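Local coordinates for fatty acid synthase 1, isoform A (Drosophila melanogaster, PDB 6FN6), which probably makes long-chain saturated fatty acids from acetyl-CoA and malonyl-CoA with NADPH, the piece here being its dehydratase, enoylreductase and ketoreductase region, at residues F79-F90 against C93-I104; V200-L209 against V233-L241. One frame throughout, in Å; residues are numbered along the deposited sequence.

Both contacts belong to the dehydratase part of the chain, predicted to be a pair of hotdog folds: contact 1 lies in the N-terminal one and contact 2 in the C-terminal one. Both segments of contact 1 precede those of contact 2 along the chain. Their centres are about 24 Å apart, and the nearest atoms, about 7 Å from each other, do not touch. Strand order supplies the connection: strand 98-105 pairs with 58-65, which pairs with 191-201, which in turn pairs with 239-248. Helix 34-48 is also shared, touching Phe79 and Phe90 in contact 1 and Ile201 in contact 2. The two hotdog halves therefore meet where strand 58-65 pairs with strand 191-201.

Contact 1 (F79-F90 against C93-I104); sequences FGINFFDGTGAF and CESGSLAVSGKI
Phe90 and Gly102 form an antiparallel hydrogen-bonded pair in the hairpin of strands 89-93 and 98-105, part of the predicted N-terminal hotdog fold. Phe90 N donates to Gly102 O over 2.8 Å, while the return bond from Gly102 N is weak. From CB outward, the Phe90 side chain bends over its partner: chi1 of 74° sets CG between the backbone N and the carbonyl carbon. Phe90 CG lies 3.9 Å from Gly102 O, CD2 comes to 3.3 Å of the same oxygen, and Phe90 CE2 is 3.4 Å from Gly102 C. CZ reaches Gly102 N and CA, and CE1 approaches Val100 CG1 more loosely. Gly102 N thus sits above one ring face, offset toward the rim, and the absence of a side chain on Gly102 lets the ring lie against its main chain. Phe90 CD2 is also 3.9 Å from Ile104 CG2, and the side chain touches Leu63 of strand 58-65 and Ala41 of helix 34-48. With an alanine in place of Phe90, Gly102 would probably lose this cover and a gap open beside Ile104, Leu63 and Ala41. Further along, a classic beta bulge sets Ala99 and Val100 together opposite Ile92. Gly80 and Cys93 exchange two backbone bonds that join strand 76-83 to the hairpin. Next to them Phe79 CE1 lies 3.8 Å from Glu94 CG; the Glu94 carboxylate, turned 72° from the ring, is salt-bridged to Arg67. Thr87 OG1 bonds Glu91 of the second subunit, placing the turn at the dimer interface. Ile104 N donates to Gly88 O from above the carbonyl plane, 41° out of it, and Ile104 CG2 lies at the edge of the Phe83 ring, near its plane, 3.6 Å from Phe83 CE2.

Contact 2 (V200-L209 against V233-L241); sequences VINPAKHFEL and VIKSAGVEL
The imidazole of His206 meets, at its edge, Gly238 of the type II' turn from Ser236 to Val239, which closes a hairpin of the predicted C-terminal hotdog fold. Gly238 N donates to His206 ND1 over 3.2 Å, 4° out of the ring plane, with the in-plane nitrogen as acceptor. Ala237 CB approaches the same ring obliquely, while Trp166 and Phe173 pack edge-to-face with it and Trp170 meets it at about 40°. The Asn202 amide caps helix 203-210, OD1 taking Lys205 N from well above its carbonyl plane; its ND2 bonds Glu114. Without a side chain, Gly238 fits against both His206 CB and Asn202, whose N donates to Gly238 O over 2.8 Å. Antiparallel pairing continues this link through the mutual backbone bonds of Val200 and Glu240. Lys205 NZ comes 3.6 Å from Lys235 NZ, and both have long, weak ion pairs with Glu114. A CG anti to the backbone N (chi1 -168°) and an extended chain carry the Glu240 carboxylate to Lys235, and in the resulting salt bridge Glu240 OE1 receives Lys235 NZ at 2.8 Å on its anti lone pair.

Contact 1 (F79-F90 against C93-I104)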
ATOM      1  N   PHE A  79      29.310   4.409   6.561  1.00 64.18           N
ATOM      2  CA  PHE A  79      27.851   4.447   6.627  1.00 61.26           C
ATOM      3  C   PHE A  79      27.346   5.885   6.522  1.00 64.08           C
ATOM      4  O   PHE A  79      27.818   6.773   7.231  1.00 66.60           O
ATOM      5  CB  PHE A  79      27.339   3.815   7.926  1.00 58.06           C
ATOM      6  CG  PHE A  79      27.657   2.350   8.063  1.00 59.31           C
ATOM      7  CD1 PHE A  79      27.067   1.414   7.227  1.00 58.56           C
ATOM      8  CD2 PHE A  79      28.529   1.907   9.043  1.00 59.77           C
ATOM      9  CE1 PHE A  79      27.353   0.064   7.360  1.00 56.03           C
ATOM     10  CE2 PHE A  79      28.817   0.561   9.179  1.00 58.30           C
ATOM     11  CZ  PHE A  79      28.228  -0.361   8.337  1.00 56.67           C
ATOM     12  N   GLY A  80      26.388   6.103   5.624  1.00 46.61           N
ATOM     13  CA  GLY A  80      25.751   7.400   5.459  1.00 47.73           C
ATOM     14  C   GLY A  80      24.343   7.424   6.026  1.00 46.45           C
ATOM     15  O   GLY A  80      23.515   6.593   5.659  1.00 45.01           O
ATOM     16  N   ILE A  81      24.073   8.368   6.924  1.00 49.80           N
ATOM     17  CA  ILE A  81      22.776   8.447   7.594  1.00 48.94           C
ATOM     18  C   ILE A  81      22.094   9.776   7.278  1.00 51.53           C
ATOM     19  O   ILE A  81      22.746  10.817   7.223  1.00 52.48           O
ATOM     20  CB  ILE A  81      22.922   8.268   9.117  1.00 78.39           C
ATOM     21  CG1 ILE A  81      23.884   7.113   9.420  1.00 72.88           C
ATOM     22  CG2 ILE A  81      21.557   8.025   9.747  1.00 47.47           C
ATOM     23  CD1 ILE A  81      24.041   6.785  10.895  1.00 68.91           C
ATOM     24  N   ASN A  82      20.776   9.734   7.085  1.00 59.10           N
ATOM     25  CA  ASN A  82      19.996  10.934   6.777  1.00 64.26           C
ATOM     26  C   ASN A  82      18.631  10.896   7.465  1.00 58.44           C
ATOM     27  O   ASN A  82      18.025   9.834   7.599  1.00 51.53           O
ATOM     28  CB  ASN A  82      19.813  11.078   5.265  1.00 69.10           C
ATOM     29  CG  ASN A  82      19.518  12.505   4.846  1.00 73.11           C
ATOM     30  OD1 ASN A  82      18.978  13.294   5.623  1.00 73.27           O
ATOM     31  ND2 ASN A  82      19.869  12.844   3.611  1.00 74.92           N
ATOM     32  N   PHE A  83      18.150  12.061   7.895  1.00 50.25           N
ATOM     33  CA  PHE A  83      16.882  12.155   8.619  1.00 50.27           C
ATOM     34  C   PHE A  83      15.961  13.218   8.020  1.00 52.14           C
ATOM     35  O   PHE A  83      16.416  14.288   7.614  1.00 54.03           O
ATOM     36  CB  PHE A  83      17.137  12.481  10.093  1.00 50.89           C
ATOM     37  CG  PHE A  83      17.866  11.402  10.839  1.00 49.20           C
ATOM     38  CD1 PHE A  83      19.251  11.370  10.852  1.00 49.34           C
ATOM     39  CD2 PHE A  83      17.172  10.434  11.542  1.00 47.69           C
ATOM     40  CE1 PHE A  83      19.930  10.384  11.541  1.00 48.00           C
ATOM     41  CE2 PHE A  83      17.847   9.444  12.234  1.00 46.29           C
ATOM     42  CZ  PHE A  83      19.227   9.420  12.233  1.00 46.45           C
ATOM     43  N   PHE A  84      14.664  12.917   7.980  1.00 51.79           N
ATOM     44  CA  PHE A  84      13.647  13.886   7.570  1.00 53.75           C
ATOM     45  C   PHE A  84      13.004  14.569   8.775  1.00 69.79           C
ATOM     46  O   PHE A  84      12.372  13.916   9.604  1.00 54.29           O
ATOM     47  CB  PHE A  84      12.548  13.217   6.734  1.00 53.02           C
ATOM     48  CG  PHE A  84      12.952  12.881   5.319  1.00 52.63           C
ATOM     49  CD1 PHE A  84      14.081  13.438   4.732  1.00 53.44           C
ATOM     50  CD2 PHE A  84      12.173  12.022   4.563  1.00 51.74           C
ATOM     51  CE1 PHE A  84      14.430  13.124   3.430  1.00 53.37           C
ATOM     52  CE2 PHE A  84      12.516  11.707   3.263  1.00 51.68           C
ATOM     53  CZ  PHE A  84      13.643  12.258   2.695  1.00 52.51           C
ATOM     54  N   ASP A  85      13.159  15.886   8.859  1.00 93.05           N
ATOM     55  CA  ASP A  85      12.542  16.663   9.928  1.00 93.68           C
ATOM     56  C   ASP A  85      11.026  16.486   9.924  1.00 85.01           C
ATOM     57  O   ASP A  85      10.387  16.496  10.977  1.00 81.89           O
ATOM     58  CB  ASP A  85      12.890  18.147   9.783  1.00101.41           C
ATOM     59  CG  ASP A  85      14.335  18.445  10.131  1.00104.38           C
ATOM     60  OD1 ASP A  85      15.148  17.499  10.171  1.00101.62           O
ATOM     61  OD2 ASP A  85      14.656  19.631  10.363  1.00107.69           O
ATOM     62  N   GLY A  86      10.458  16.319   8.734  1.00 78.42           N
ATOM     63  CA  GLY A  86       9.017  16.251   8.579  1.00 76.52           C
ATOM     64  C   GLY A  86       8.358  15.031   9.193  1.00 73.99           C
ATOM     65  O   GLY A  86       7.465  15.161  10.029  1.00 74.89           O
ATOM     66  N   THR A  87       8.794  13.845   8.780  1.00 56.07           N
ATOM     67  CA  THR A  87       8.147  12.605   9.202  1.00 55.64           C
ATOM     68  C   THR A  87       8.984  11.815  10.204  1.00 54.71           C
ATOM     69  O   THR A  87       8.456  10.983  10.944  1.00 51.58           O
ATOM     70  CB  THR A  87       7.849  11.695   7.993  1.00 54.97           C
ATOM     71  OG1 THR A  87       9.063  11.423   7.282  1.00 55.44           O
ATOM     72  CG2 THR A  87       6.849  12.361   7.058  1.00 57.80           C
ATOM     73  N   GLY A  88      10.288  12.067  10.219  1.00 54.44           N
ATOM     74  CA  GLY A  88      11.191  11.339  11.093  1.00 54.14           C
ATOM     75  C   GLY A  88      11.776  10.091  10.455  1.00 48.08           C
ATOM     76  O   GLY A  88      12.503   9.336  11.101  1.00 46.68           O
ATOM     77  N   ALA A  89      11.455   9.868   9.186  1.00 47.79           N
ATOM     78  CA  ALA A  89      12.002   8.739   8.449  1.00 45.86           C
ATOM     79  C   ALA A  89      13.506   8.917   8.289  1.00 45.63           C
ATOM     80  O   ALA A  89      13.982  10.030   8.048  1.00 47.22           O
ATOM     81  CB  ALA A  89      11.332   8.607   7.090  1.00 64.99           C
ATOM     82  N   PHE A  90      14.251   7.824   8.429  1.00 43.87           N
ATOM     83  CA  PHE A  90      15.697   7.867   8.256  1.00 43.75           C
ATOM     84  C   PHE A  90      16.158   6.769   7.307  1.00 42.43           C
ATOM     85  O   PHE A  90      15.408   5.846   6.998  1.00 41.37           O
ATOM     86  CB  PHE A  90      16.405   7.738   9.610  1.00 43.42           C
ATOM     87  CG  PHE A  90      16.384   6.347  10.182  1.00 41.50           C
ATOM     88  CD1 PHE A  90      17.402   5.450   9.900  1.00 40.37           C
ATOM     89  CD2 PHE A  90      15.350   5.940  11.007  1.00 41.05           C
ATOM     90  CE1 PHE A  90      17.382   4.174  10.424  1.00 41.57           C
ATOM     91  CE2 PHE A  90      15.326   4.667  11.534  1.00 39.44           C
ATOM     92  CZ  PHE A  90      16.342   3.783  11.243  1.00 40.94           C
ATOM     93  N   CYS A  93      22.916   4.300   4.315  1.00 57.01           N
ATOM     94  CA  CYS A  93      23.567   3.818   3.101  1.00 58.57           C
ATOM     95  C   CYS A  93      25.014   3.445   3.410  1.00 63.43           C
ATOM     96  O   CYS A  93      25.627   4.029   4.303  1.00 60.10           O
ATOM     97  CB  CYS A  93      23.502   4.869   1.992  1.00 56.79           C
ATOM     98  SG  CYS A  93      21.822   5.236   1.430  1.00 52.93           S
ATOM     99  N   GLU A  94      25.552   2.471   2.680  1.00 76.64           N
ATOM    100  CA  GLU A  94      26.917   2.004   2.918  1.00 83.22           C
ATOM    101  C   GLU A  94      27.804   2.123   1.678  1.00 96.20           C
ATOM    102  O   GLU A  94      28.772   2.884   1.681  1.00101.97           O
ATOM    103  CB  GLU A  94      26.881   0.553   3.413  1.00 79.89           C
ATOM    104  CG  GLU A  94      28.245  -0.061   3.699  1.00 75.71           C
ATOM    105  CD  GLU A  94      28.833  -0.784   2.501  1.00 70.39           C
ATOM    106  OE1 GLU A  94      28.070  -1.454   1.773  1.00 69.27           O
ATOM    107  OE2 GLU A  94      30.058  -0.680   2.283  1.00 69.52           O
ATOM    108  N   SER A  95      27.488   1.373   0.628  1.00 60.44           N
ATOM    109  CA  SER A  95      28.280   1.411  -0.600  1.00 69.72           C
ATOM    110  C   SER A  95      27.441   1.955  -1.750  1.00 65.24           C
ATOM    111  O   SER A  95      27.241   1.276  -2.758  1.00 68.62           O
ATOM    112  CB  SER A  95      28.819   0.022  -0.948  1.00 80.56           C
ATOM    113  OG  SER A  95      27.791  -0.822  -1.435  1.00 90.10           O
ATOM    114  N   GLY A  96      26.950   3.181  -1.597  1.00111.85           N
ATOM    115  CA  GLY A  96      26.161   3.808  -2.641  1.00113.69           C
ATOM    116  C   GLY A  96      24.862   3.063  -2.873  1.00110.22           C
ATOM    117  O   GLY A  96      24.252   3.168  -3.937  1.00112.57           O
ATOM    118  N   SER A  97      24.445   2.302  -1.866  1.00 62.87           N
ATOM    119  CA  SER A  97      23.208   1.537  -1.936  1.00 60.46           C
ATOM    120  C   SER A  97      22.536   1.496  -0.567  1.00 54.22           C
ATOM    121  O   SER A  97      23.206   1.518   0.465  1.00 56.51           O
ATOM    122  CB  SER A  97      23.478   0.117  -2.442  1.00 68.39           C
ATOM    123  OG  SER A  97      24.212  -0.638  -1.495  1.00 73.92           O
ATOM    124  N   LEU A  98      21.208   1.463  -0.568  1.00 66.07           N
ATOM    125  CA  LEU A  98      20.434   1.470   0.668  1.00 56.74           C
ATOM    126  C   LEU A  98      20.717   0.240   1.523  1.00 51.41           C
ATOM    127  O   LEU A  98      20.757  -0.880   1.017  1.00 49.77           O
ATOM    128  CB  LEU A  98      18.940   1.550   0.355  1.00 55.76           C
ATOM    129  CG  LEU A  98      17.996   1.463   1.556  1.00 50.39           C
ATOM    130  CD1 LEU A  98      18.224   2.625   2.512  1.00 49.56           C
ATOM    131  CD2 LEU A  98      16.552   1.419   1.094  1.00 48.55           C
ATOM    132  N   ALA A  99      20.904   0.459   2.823  1.00 51.00           N
ATOM    133  CA  ALA A  99      21.152  -0.630   3.763  1.00 46.98           C
ATOM    134  C   ALA A  99      19.961  -0.813   4.703  1.00 47.50           C
ATOM    135  O   ALA A  99      19.392  -1.903   4.792  1.00 44.61           O
ATOM    136  CB  ALA A  99      22.425  -0.368   4.562  1.00 45.11           C
ATOM    137  N   VAL A 100      19.593   0.259   5.401  1.00 44.13           N
ATOM    138  CA  VAL A 100      18.515   0.209   6.384  1.00 48.23           C
ATOM    139  C   VAL A 100      17.608   1.426   6.267  1.00 49.89           C
ATOM    140  O   VAL A 100      18.059   2.520   5.928  1.00 56.25           O
ATOM    141  CB  VAL A 100      19.077   0.092   7.820  1.00 48.90           C
ATOM    142  CG1 VAL A 100      17.959   0.174   8.861  1.00 34.83           C
ATOM    143  CG2 VAL A 100      19.843  -1.197   7.982  1.00 49.73           C
ATOM    144  N   SER A 101      16.326   1.218   6.552  1.00 36.45           N
ATOM    145  CA  SER A 101      15.342   2.298   6.561  1.00 37.52           C
ATOM    146  C   SER A 101      14.393   2.119   7.741  1.00 37.03           C
ATOM    147  O   SER A 101      14.231   1.014   8.256  1.00 35.80           O
ATOM    148  CB  SER A 101      14.550   2.330   5.251  1.00 38.23           C
ATOM    149  OG  SER A 101      13.590   1.288   5.209  1.00 37.42           O
ATOM    150  N   GLY A 102      13.767   3.211   8.162  1.00 55.57           N
ATOM    151  CA  GLY A 102      12.807   3.164   9.248  1.00 51.49           C
ATOM    152  C   GLY A 102      12.417   4.543   9.739  1.00 53.08           C
ATOM    153  O   GLY A 102      12.700   5.551   9.089  1.00 55.15           O
ATOM    154  N   LYS A 103      11.776   4.585  10.900  1.00 43.30           N
ATOM    155  CA  LYS A 103      11.324   5.839  11.490  1.00 50.54           C
ATOM    156  C   LYS A 103      11.828   5.939  12.923  1.00 45.42           C
ATOM    157  O   LYS A 103      11.908   4.933  13.627  1.00 44.20           O
ATOM    158  CB  LYS A 103       9.794   5.924  11.448  1.00 60.74           C
ATOM    159  CG  LYS A 103       9.199   7.114  12.185  1.00 70.98           C
ATOM    160  CD  LYS A 103       7.680   7.101  12.113  1.00 77.96           C
ATOM    161  CE  LYS A 103       7.070   8.181  12.993  1.00 85.63           C
ATOM    162  NZ  LYS A 103       5.584   8.199  12.905  1.00 88.77           N
ATOM    163  N   ILE A 104      12.177   7.148  13.351  1.00 44.03           N
ATOM    164  CA  ILE A 104      12.682   7.362  14.703  1.00 44.87           C
ATOM    165  C   ILE A 104      12.156   8.676  15.269  1.00 47.21           C
ATOM    166  O   ILE A 104      12.214   9.714  14.613  1.00 48.55           O
ATOM    167  CB  ILE A 104      14.225   7.331  14.730  1.00 50.62           C
ATOM    168  CG1 ILE A 104      14.726   7.352  16.178  1.00 51.99           C
ATOM    169  CG2 ILE A 104      14.807   8.506  13.941  1.00 53.18           C
ATOM    170  CD1 ILE A 104      16.198   7.032  16.319  1.00 53.13           C
TER

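Contact 2 (V200-L209 against V233-L241)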
ATOM      1  N   VAL A 200      11.479  -0.069  21.268  1.00 56.68           N
ATOM      2  CA  VAL A 200      11.473   0.949  22.311  1.00 55.79           C
ATOM      3  C   VAL A 200      12.746   0.844  23.140  1.00 54.99           C
ATOM      4  O   VAL A 200      13.048  -0.210  23.698  1.00 55.57           O
ATOM      5  CB  VAL A 200      10.229   0.825  23.206  1.00 52.35           C
ATOM      6  CG1 VAL A 200      10.164   1.982  24.190  1.00 53.53           C
ATOM      7  CG2 VAL A 200       8.969   0.767  22.363  1.00 49.29           C
ATOM      8  N   ILE A 201      13.493   1.942  23.209  1.00 46.82           N
ATOM      9  CA  ILE A 201      14.737   1.979  23.965  1.00 50.03           C
ATOM     10  C   ILE A 201      14.609   2.995  25.098  1.00 54.78           C
ATOM     11  O   ILE A 201      14.334   4.174  24.866  1.00 48.14           O
ATOM     12  CB  ILE A 201      15.934   2.303  23.057  1.00 51.56           C
ATOM     13  CG1 ILE A 201      15.976   1.326  21.876  1.00 45.29           C
ATOM     14  CG2 ILE A 201      17.236   2.235  23.851  1.00 54.14           C
ATOM     15  CD1 ILE A 201      17.012   1.664  20.828  1.00 45.90           C
ATOM     16  N   ASN A 202      14.820   2.520  26.323  1.00 47.53           N
ATOM     17  CA  ASN A 202      14.686   3.339  27.523  1.00 50.50           C
ATOM     18  C   ASN A 202      15.986   3.301  28.327  1.00 51.42           C
ATOM     19  O   ASN A 202      16.135   2.474  29.227  1.00 51.60           O
ATOM     20  CB  ASN A 202      13.520   2.836  28.376  1.00 51.41           C
ATOM     21  CG  ASN A 202      13.169   3.780  29.503  1.00 54.85           C
ATOM     22  OD1 ASN A 202      13.979   4.610  29.917  1.00 66.05           O
ATOM     23  ND2 ASN A 202      11.952   3.651  30.017  1.00 56.09           N
ATOM     24  N   PRO A 203      16.932   4.201  28.010  1.00 52.21           N
ATOM     25  CA  PRO A 203      18.252   4.155  28.654  1.00 53.14           C
ATOM     26  C   PRO A 203      18.210   4.377  30.164  1.00 56.02           C
ATOM     27  O   PRO A 203      18.922   3.696  30.902  1.00 56.29           O
ATOM     28  CB  PRO A 203      19.019   5.298  27.974  1.00 53.95           C
ATOM     29  CG  PRO A 203      18.222   5.664  26.769  1.00 52.65           C
ATOM     30  CD  PRO A 203      16.810   5.336  27.083  1.00 52.61           C
ATOM     31  N   ALA A 204      17.384   5.319  30.611  1.00 58.37           N
ATOM     32  CA  ALA A 204      17.283   5.636  32.030  1.00 61.59           C
ATOM     33  C   ALA A 204      16.877   4.401  32.825  1.00 61.08           C
ATOM     34  O   ALA A 204      17.474   4.082  33.854  1.00 62.60           O
ATOM     35  CB  ALA A 204      16.288   6.761  32.252  1.00 64.13           C
ATOM     36  N   LYS A 205      15.858   3.711  32.331  1.00 59.11           N
ATOM     37  CA  LYS A 205      15.350   2.503  32.968  1.00 58.54           C
ATOM     38  C   LYS A 205      16.394   1.390  32.941  1.00 56.61           C
ATOM     39  O   LYS A 205      16.502   0.597  33.877  1.00 57.29           O
ATOM     40  CB  LYS A 205      14.072   2.047  32.264  1.00 56.82           C
ATOM     41  CG  LYS A 205      13.369   0.861  32.898  1.00 56.53           C
ATOM     42  CD  LYS A 205      12.699   0.019  31.824  1.00 53.57           C
ATOM     43  CE  LYS A 205      11.445  -0.666  32.329  1.00 54.18           C
ATOM     44  NZ  LYS A 205      10.767  -1.422  31.237  1.00 51.56           N
ATOM     45  N   HIS A 206      17.154   1.337  31.854  1.00 60.31           N
ATOM     46  CA  HIS A 206      18.160   0.303  31.658  1.00 58.54           C
ATOM     47  C   HIS A 206      19.243   0.360  32.735  1.00 60.14           C
ATOM     48  O   HIS A 206      19.585  -0.657  33.338  1.00 59.89           O
ATOM     49  CB  HIS A 206      18.791   0.442  30.272  1.00 58.26           C
ATOM     50  CG  HIS A 206      19.535  -0.775  29.818  1.00 56.10           C
ATOM     51  ND1 HIS A 206      18.898  -1.906  29.355  1.00 53.26           N
ATOM     52  CD2 HIS A 206      20.861  -1.035  29.747  1.00 55.78           C
ATOM     53  CE1 HIS A 206      19.799  -2.812  29.022  1.00 51.22           C
ATOM     54  NE2 HIS A 206      20.999  -2.308  29.250  1.00 52.24           N
ATOM     55  N   PHE A 207      19.776   1.555  32.977  1.00 63.02           N
ATOM     56  CA  PHE A 207      20.918   1.710  33.871  1.00 65.63           C
ATOM     57  C   PHE A 207      20.526   1.672  35.346  1.00 71.87           C
ATOM     58  O   PHE A 207      21.342   1.312  36.194  1.00 72.49           O
ATOM     59  CB  PHE A 207      21.659   3.013  33.561  1.00 65.44           C
ATOM     60  CG  PHE A 207      22.343   3.014  32.224  1.00 62.68           C
ATOM     61  CD1 PHE A 207      23.417   2.171  31.984  1.00 61.36           C
ATOM     62  CD2 PHE A 207      21.915   3.855  31.208  1.00 58.24           C
ATOM     63  CE1 PHE A 207      24.051   2.163  30.756  1.00 59.83           C
ATOM     64  CE2 PHE A 207      22.546   3.852  29.977  1.00 59.75           C
ATOM     65  CZ  PHE A 207      23.616   3.006  29.751  1.00 58.63           C
ATOM     66  N   GLU A 208      19.286   2.036  35.662  1.00 89.05           N
ATOM     67  CA  GLU A 208      18.830   1.972  37.047  1.00 95.01           C
ATOM     68  C   GLU A 208      18.536   0.521  37.416  1.00 93.92           C
ATOM     69  O   GLU A 208      18.495   0.163  38.594  1.00 98.24           O
ATOM     70  CB  GLU A 208      17.588   2.844  37.267  1.00 95.74           C
ATOM     71  CG  GLU A 208      16.289   2.267  36.712  1.00 91.43           C
ATOM     72  CD  GLU A 208      15.086   3.149  37.008  1.00 92.27           C
ATOM     73  OE1 GLU A 208      15.061   4.307  36.538  1.00 91.75           O
ATOM     74  OE2 GLU A 208      14.164   2.682  37.712  1.00 92.86           O
ATOM     75  N   LEU A 209      18.337  -0.312  36.398  1.00 63.65           N
ATOM     76  CA  LEU A 209      18.185  -1.747  36.599  1.00 59.66           C
ATOM     77  C   LEU A 209      19.553  -2.411  36.706  1.00 59.12           C
ATOM     78  O   LEU A 209      19.729  -3.379  37.446  1.00 59.55           O
ATOM     79  CB  LEU A 209      17.383  -2.364  35.455  1.00 57.84           C
ATOM     80  CG  LEU A 209      15.870  -2.120  35.472  1.00 56.90           C
ATOM     81  CD1 LEU A 209      15.245  -2.567  34.160  1.00 53.77           C
ATOM     82  CD2 LEU A 209      15.213  -2.834  36.640  1.00 58.62           C
ATOM     83  N   VAL A 233       6.807 -10.308  21.072  1.00 36.62           N
ATOM     84  CA  VAL A 233       7.632  -9.287  21.709  1.00 36.97           C
ATOM     85  C   VAL A 233       8.847  -9.906  22.395  1.00 34.12           C
ATOM     86  O   VAL A 233       8.743 -10.936  23.059  1.00 34.20           O
ATOM     87  CB  VAL A 233       6.801  -8.463  22.718  1.00 36.24           C
ATOM     88  CG1 VAL A 233       7.678  -7.438  23.435  1.00 36.82           C
ATOM     89  CG2 VAL A 233       5.647  -7.772  22.019  1.00 37.06           C
ATOM     90  N   ILE A 234      10.002  -9.275  22.208  1.00 38.91           N
ATOM     91  CA  ILE A 234      11.215  -9.637  22.928  1.00 38.77           C
ATOM     92  C   ILE A 234      11.529  -8.487  23.875  1.00 40.85           C
ATOM     93  O   ILE A 234      11.811  -7.375  23.430  1.00 45.80           O
ATOM     94  CB  ILE A 234      12.400  -9.902  21.977  1.00 36.58           C
ATOM     95  CG1 ILE A 234      12.015 -10.871  20.859  1.00 37.45           C
ATOM     96  CG2 ILE A 234      13.584 -10.464  22.745  1.00 36.70           C
ATOM     97  CD1 ILE A 234      12.788 -10.626  19.580  1.00 38.39           C
ATOM     98  N   LYS A 235      11.493  -8.750  25.177  1.00 38.52           N
ATOM     99  CA  LYS A 235      11.696  -7.693  26.162  1.00 41.16           C
ATOM    100  C   LYS A 235      12.805  -8.018  27.159  1.00 43.08           C
ATOM    101  O   LYS A 235      12.796  -9.071  27.799  1.00 40.61           O
ATOM    102  CB  LYS A 235      10.391  -7.422  26.911  1.00 42.71           C
ATOM    103  CG  LYS A 235      10.414  -6.143  27.725  1.00 47.59           C
ATOM    104  CD  LYS A 235       9.027  -5.749  28.200  1.00 50.76           C
ATOM    105  CE  LYS A 235       9.075  -4.479  29.040  1.00 55.17           C
ATOM    106  NZ  LYS A 235       9.730  -3.342  28.328  1.00 56.34           N
ATOM    107  N   SER A 236      13.764  -7.104  27.279  1.00 43.44           N
ATOM    108  CA  SER A 236      14.827  -7.237  28.264  1.00 44.35           C
ATOM    109  C   SER A 236      15.267  -5.865  28.761  1.00 46.63           C
ATOM    110  O   SER A 236      15.798  -5.060  27.998  1.00 45.39           O
ATOM    111  CB  SER A 236      16.019  -7.994  27.677  1.00 40.18           C
ATOM    112  OG  SER A 236      17.043  -8.155  28.646  1.00 40.44           O
ATOM    113  N   ALA A 237      15.038  -5.611  30.047  1.00 52.90           N
ATOM    114  CA  ALA A 237      15.409  -4.348  30.670  1.00 55.49           C
ATOM    115  C   ALA A 237      14.820  -3.159  29.903  1.00 56.22           C
ATOM    116  O   ALA A 237      13.599  -3.032  29.801  1.00 55.97           O
ATOM    117  CB  ALA A 237      16.929  -4.237  30.766  1.00 56.85           C
ATOM    118  N   GLY A 238      15.678  -2.295  29.368  1.00 59.15           N
ATOM    119  CA  GLY A 238      15.230  -1.063  28.742  1.00 59.47           C
ATOM    120  C   GLY A 238      14.883  -1.192  27.273  1.00 55.99           C
ATOM    121  O   GLY A 238      14.403  -0.239  26.661  1.00 58.08           O
ATOM    122  N   VAL A 239      15.132  -2.368  26.706  1.00 50.69           N
ATOM    123  CA  VAL A 239      14.884  -2.605  25.290  1.00 50.04           C
ATOM    124  C   VAL A 239      13.623  -3.449  25.113  1.00 49.08           C
ATOM    125  O   VAL A 239      13.453  -4.476  25.768  1.00 48.24           O
ATOM    126  CB  VAL A 239      16.097  -3.280  24.614  1.00 49.28           C
ATOM    127  CG1 VAL A 239      15.871  -3.408  23.110  1.00 48.85           C
ATOM    128  CG2 VAL A 239      17.375  -2.498  24.897  1.00 50.37           C
ATOM    129  N   GLU A 240      12.740  -3.003  24.230  1.00 58.37           N
ATOM    130  CA  GLU A 240      11.520  -3.739  23.924  1.00 57.19           C
ATOM    131  C   GLU A 240      11.339  -3.838  22.409  1.00 55.19           C
ATOM    132  O   GLU A 240      11.222  -2.823  21.724  1.00 53.90           O
ATOM    133  CB  GLU A 240      10.312  -3.056  24.568  1.00 58.45           C
ATOM    134  CG  GLU A 240       9.047  -3.887  24.555  1.00 49.00           C
ATOM    135  CD  GLU A 240       7.849  -3.133  25.100  1.00 50.02           C
ATOM    136  OE1 GLU A 240       7.756  -2.974  26.335  1.00 50.40           O
ATOM    137  OE2 GLU A 240       6.999  -2.704  24.294  1.00 50.51           O
ATOM    138  N   LEU A 241      11.319  -5.063  21.894  1.00 50.86           N
ATOM    139  CA  LEU A 241      11.258  -5.290  20.452  1.00 47.06           C
ATOM    140  C   LEU A 241       9.967  -5.997  20.046  1.00 46.72           C
ATOM    141  O   LEU A 241       9.684  -7.102  20.504  1.00 45.85           O
ATOM    142  CB  LEU A 241      12.471  -6.105  19.995  1.00 46.12           C
ATOM    143  CG  LEU A 241      13.834  -5.497  20.343  1.00 46.53           C
ATOM    144  CD1 LEU A 241      14.963  -6.446  19.979  1.00 45.55           C
ATOM    145  CD2 LEU A 241      14.028  -4.148  19.655  1.00 47.89           C
TER